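Local coordinates for protein Afp2 (Serratia entomophila, PDB 6RBN) that probably forms, with many copies of itself, the contractile sheath that surrounds the inner tube of a phage-tail-like injection particle, at residues I126-I137 and P154-W162. Residues are numbered along the deposited sequence; the frame is centred on the assembly and turned at random.
Sequences IFGLFDGPKEKI and PFGAVFYPW
Gly-128 and Gly-156 pair in register on neighbouring parallel strands, the last two of the mixed sheet in the subtilisin-like domain. The strands belong to a beta-alpha-beta unit with helix 143-146 in the crossover. Gly-128 N donates to Phe-155 O (2.6 Å), Ala-157 N to Gly-128 O, and Phe-130 N to Ala-157 O (2.8 Å).

The Phe-127 side chain has CG anti to the backbone N (chi1 -171°). This lays one ring face over Phe-155 O and Gly-156 CA. Ala-157 lies on the same side of the sheet, and Ile-250 of helix 250-267 touches both residues. On the other side, the Phe-130 ring lies beside Gly-156 and Ala-157 O, with CE2 3.7 Å from Gly-156 CA. Phe-116 and Tyr-113 pack against this ring.

Beyond the strands, Trp-162 and Tyr-160 join the two loops. The extended Lys-134 chain crosses the Trp-162 indole at about a right angle, with CB and CG over one face. Trp-162 NE1 donates to Gly-132 O (3.0 Å) from above the carbonyl plane. Ile-137 CD1 makes a CH-pi contact over one face of the Tyr-160 ring, offset toward the rim, 3.8 Å from its centroid. At the end of that ring, Tyr-160 OH accepts a hydrogen bond from Ile-137 N at 3.2 Å.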
loop_
_atom_site.group_PDB
_atom_site.type_symbol
_atom_site.label_atom_id
_atom_site.label_comp_id
_atom_site.label_asym_id
_atom_site.label_seq_id
_atom_site.Cartn_x
_atom_site.Cartn_y
_atom_site.Cartn_z
ATOM N N ILE C 126 -27.265 32.198 74.405
ATOM C CA ILE C 126 -27.932 31.605 75.540
ATOM C C ILE C 126 -29.301 32.250 75.719
ATOM O O ILE C 126 -29.638 33.237 75.074
ATOM C CB ILE C 126 -27.058 31.696 76.818
ATOM C CG1 ILE C 126 -26.390 33.070 76.938
ATOM C CG2 ILE C 126 -26.014 30.603 76.818
ATOM C CD1 ILE C 126 -27.166 34.118 77.681
ATOM N N PHE C 127 -30.112 31.674 76.601
ATOM C CA PHE C 127 -31.422 32.218 76.930
ATOM C C PHE C 127 -31.593 32.166 78.438
ATOM O O PHE C 127 -31.447 31.102 79.044
ATOM C CB PHE C 127 -32.539 31.436 76.237
ATOM C CG PHE C 127 -33.890 32.068 76.371
ATOM C CD1 PHE C 127 -34.240 33.148 75.579
ATOM C CD2 PHE C 127 -34.808 31.595 77.290
ATOM C CE1 PHE C 127 -35.476 33.737 75.696
ATOM C CE2 PHE C 127 -36.047 32.184 77.413
ATOM C CZ PHE C 127 -36.378 33.257 76.615
ATOM N N GLY C 128 -31.895 33.310 79.041
ATOM C CA GLY C 128 -31.993 33.399 80.483
ATOM C C GLY C 128 -33.407 33.202 80.998
ATOM O O GLY C 128 -34.380 33.585 80.363
ATOM N N LEU C 129 -33.503 32.593 82.177
ATOM C CA LEU C 129 -34.781 32.323 82.831
ATOM C C LEU C 129 -34.710 32.948 84.221
ATOM O O LEU C 129 -34.084 32.389 85.124
ATOM C CB LEU C 129 -35.051 30.826 82.898
ATOM C CG LEU C 129 -35.162 30.109 81.555
ATOM C CD1 LEU C 129 -35.302 28.617 81.759
ATOM C CD2 LEU C 129 -36.321 30.651 80.749
ATOM N N PHE C 130 -35.337 34.105 84.388
ATOM C CA PHE C 130 -35.197 34.897 85.602
ATOM C C PHE C 130 -36.332 34.550 86.567
ATOM O O PHE C 130 -36.977 33.510 86.421
ATOM C CB PHE C 130 -35.116 36.376 85.229
ATOM C CG PHE C 130 -34.012 36.673 84.264
ATOM C CD1 PHE C 130 -32.693 36.535 84.648
ATOM C CD2 PHE C 130 -34.291 37.106 82.982
ATOM C CE1 PHE C 130 -31.674 36.803 83.768
ATOM C CE2 PHE C 130 -33.271 37.382 82.099
ATOM C CZ PHE C 130 -31.963 37.229 82.494
ATOM N N ASP C 131 -36.547 35.365 87.598
ATOM C CA ASP C 131 -37.552 35.081 88.613
ATOM C C ASP C 131 -38.398 36.311 88.877
ATOM O O ASP C 131 -37.929 37.442 88.749
ATOM C CB ASP C 131 -36.930 34.642 89.938
ATOM C CG ASP C 131 -36.373 33.254 89.887
ATOM O OD1 ASP C 131 -36.895 32.430 89.117
ATOM O OD2 ASP C 131 -35.418 32.984 90.632
ATOM N N GLY C 132 -39.640 36.079 89.279
ATOM C CA GLY C 132 -40.474 37.135 89.790
ATOM C C GLY C 132 -40.234 37.321 91.272
ATOM O O GLY C 132 -39.440 36.598 91.883
ATOM N N PRO C 133 -40.896 38.308 91.877
ATOM C CA PRO C 133 -40.752 38.515 93.323
ATOM C C PRO C 133 -41.356 37.376 94.126
ATOM O O PRO C 133 -42.335 36.751 93.717
ATOM C CB PRO C 133 -41.510 39.823 93.568
ATOM C CG PRO C 133 -41.479 40.519 92.262
ATOM C CD PRO C 133 -41.579 39.440 91.233
ATOM N N LYS C 134 -40.754 37.107 95.284
ATOM C CA LYS C 134 -41.245 36.033 96.137
ATOM C C LYS C 134 -42.470 36.477 96.929
ATOM O O LYS C 134 -43.304 35.642 97.298
ATOM C CB LYS C 134 -40.121 35.557 97.059
ATOM C CG LYS C 134 -40.393 34.246 97.766
ATOM C CD LYS C 134 -39.162 33.751 98.496
ATOM C CE LYS C 134 -39.437 32.421 99.174
ATOM N NZ LYS C 134 -38.243 31.902 99.892
ATOM N N GLU C 135 -42.609 37.776 97.167
ATOM C CA GLU C 135 -43.797 38.335 97.788
ATOM C C GLU C 135 -44.912 38.454 96.753
ATOM O O GLU C 135 -44.678 38.399 95.547
ATOM C CB GLU C 135 -43.490 39.703 98.400
ATOM C CG GLU C 135 -42.495 39.687 99.554
ATOM C CD GLU C 135 -41.050 39.753 99.093
ATOM O OE1 GLU C 135 -40.818 39.890 97.873
ATOM O OE2 GLU C 135 -40.145 39.662 99.950
ATOM N N LYS C 136 -46.136 38.624 97.235
ATOM C CA LYS C 136 -47.269 38.746 96.332
ATOM C C LYS C 136 -47.334 40.148 95.753
ATOM O O LYS C 136 -47.236 41.138 96.481
ATOM C CB LYS C 136 -48.580 38.410 97.042
ATOM C CG LYS C 136 -49.781 38.423 96.106
ATOM C CD LYS C 136 -51.084 38.134 96.823
ATOM C CE LYS C 136 -51.219 36.661 97.138
ATOM N NZ LYS C 136 -52.554 36.349 97.715
ATOM N N ILE C 137 -47.489 40.226 94.434
ATOM C CA ILE C 137 -47.760 41.499 93.785
ATOM C C ILE C 137 -49.199 41.896 94.083
ATOM O O ILE C 137 -50.119 41.075 93.972
ATOM C CB ILE C 137 -47.485 41.390 92.280
ATOM C CG1 ILE C 137 -46.019 41.042 92.035
ATOM C CG2 ILE C 137 -47.792 42.676 91.588
ATOM C CD1 ILE C 137 -45.707 40.718 90.599
ATOM N N PRO C 154 -33.555 40.691 74.450
ATOM C CA PRO C 154 -34.497 39.678 73.962
ATOM C C PRO C 154 -34.139 38.245 74.315
ATOM O O PRO C 154 -34.698 37.328 73.713
ATOM C CB PRO C 154 -34.435 39.876 72.445
ATOM C CG PRO C 154 -33.092 40.390 72.191
ATOM C CD PRO C 154 -32.772 41.279 73.349
ATOM N N PHE C 155 -33.216 38.022 75.247
ATOM C CA PHE C 155 -32.718 36.701 75.582
ATOM C C PHE C 155 -33.198 36.219 76.946
ATOM O O PHE C 155 -32.602 35.300 77.513
ATOM C CB PHE C 155 -31.193 36.704 75.541
ATOM C CG PHE C 155 -30.616 36.906 74.173
ATOM C CD1 PHE C 155 -30.370 35.833 73.351
ATOM C CD2 PHE C 155 -30.335 38.184 73.709
ATOM C CE1 PHE C 155 -29.830 36.010 72.106
ATOM C CE2 PHE C 155 -29.806 38.369 72.447
ATOM C CZ PHE C 155 -29.557 37.282 71.644
ATOM N N GLY C 156 -34.255 36.820 77.488
ATOM C CA GLY C 156 -34.690 36.484 78.826
ATOM C C GLY C 156 -36.195 36.559 78.975
ATOM O O GLY C 156 -36.896 37.189 78.183
ATOM N N ALA C 157 -36.676 35.886 80.019
ATOM C CA ALA C 157 -38.061 35.963 80.455
ATOM C C ALA C 157 -38.089 35.757 81.964
ATOM O O ALA C 157 -37.130 35.254 82.550
ATOM C CB ALA C 157 -38.934 34.939 79.736
ATOM N N VAL C 158 -39.196 36.139 82.596
ATOM C CA VAL C 158 -39.201 36.380 84.034
ATOM C C VAL C 158 -39.920 35.283 84.814
ATOM O O VAL C 158 -39.384 34.819 85.819
ATOM C CB VAL C 158 -39.786 37.773 84.336
ATOM C CG1 VAL C 158 -39.791 38.038 85.823
ATOM C CG2 VAL C 158 -38.955 38.808 83.645
ATOM N N PHE C 159 -41.125 34.864 84.390
ATOM C CA PHE C 159 -41.868 33.747 84.998
ATOM C C PHE C 159 -42.175 33.950 86.480
ATOM O O PHE C 159 -41.461 33.405 87.316
ATOM C CB PHE C 159 -41.142 32.416 84.785
ATOM C CG PHE C 159 -41.029 32.025 83.352
ATOM C CD1 PHE C 159 -42.108 31.477 82.685
ATOM C CD2 PHE C 159 -39.844 32.215 82.665
ATOM C CE1 PHE C 159 -42.006 31.122 81.363
ATOM C CE2 PHE C 159 -39.735 31.857 81.348
ATOM C CZ PHE C 159 -40.818 31.312 80.692
ATOM N N TYR C 160 -43.160 34.805 86.808
ATOM C CA TYR C 160 -43.343 35.272 88.188
ATOM C C TYR C 160 -43.642 34.196 89.239
ATOM O O TYR C 160 -42.813 34.044 90.154
ATOM C CB TYR C 160 -44.386 36.397 88.213
ATOM C CG TYR C 160 -45.005 36.656 89.569
ATOM C CD1 TYR C 160 -44.275 37.213 90.603
ATOM C CD2 TYR C 160 -46.342 36.366 89.797
ATOM C CE1 TYR C 160 -44.849 37.443 91.835
ATOM C CE2 TYR C 160 -46.926 36.603 91.019
ATOM C CZ TYR C 160 -46.177 37.141 92.030
ATOM O OH TYR C 160 -46.760 37.376 93.250
ATOM N N PRO C 161 -44.768 33.459 89.215
ATOM C CA PRO C 161 -45.240 32.831 90.464
ATOM C C PRO C 161 -44.408 31.655 90.958
ATOM O O PRO C 161 -44.170 30.678 90.247
ATOM C CB PRO C 161 -46.647 32.337 90.094
ATOM C CG PRO C 161 -46.981 32.986 88.815
ATOM C CD PRO C 161 -45.674 33.110 88.112
ATOM N N TRP C 162 -43.978 31.764 92.211
ATOM C CA TRP C 162 -43.113 30.771 92.832
ATOM C C TRP C 162 -43.860 29.474 93.105
ATOM O O TRP C 162 -45.089 29.439 93.179
ATOM C CB TRP C 162 -42.542 31.337 94.131
ATOM C CG TRP C 162 -41.435 32.313 93.914
ATOM C CD1 TRP C 162 -41.553 33.598 93.487
ATOM C CD2 TRP C 162 -40.053 32.124 94.232
ATOM N NE1 TRP C 162 -40.321 34.198 93.442
ATOM C CE2 TRP C 162 -39.384 33.317 93.908
ATOM C CE3 TRP C 162 -39.314 31.050 94.731
ATOM C CZ2 TRP C 162 -38.015 33.469 94.067
ATOM C CZ3 TRP C 162 -37.952 31.206 94.892
ATOM C CH2 TRP C 162 -37.315 32.402 94.560
#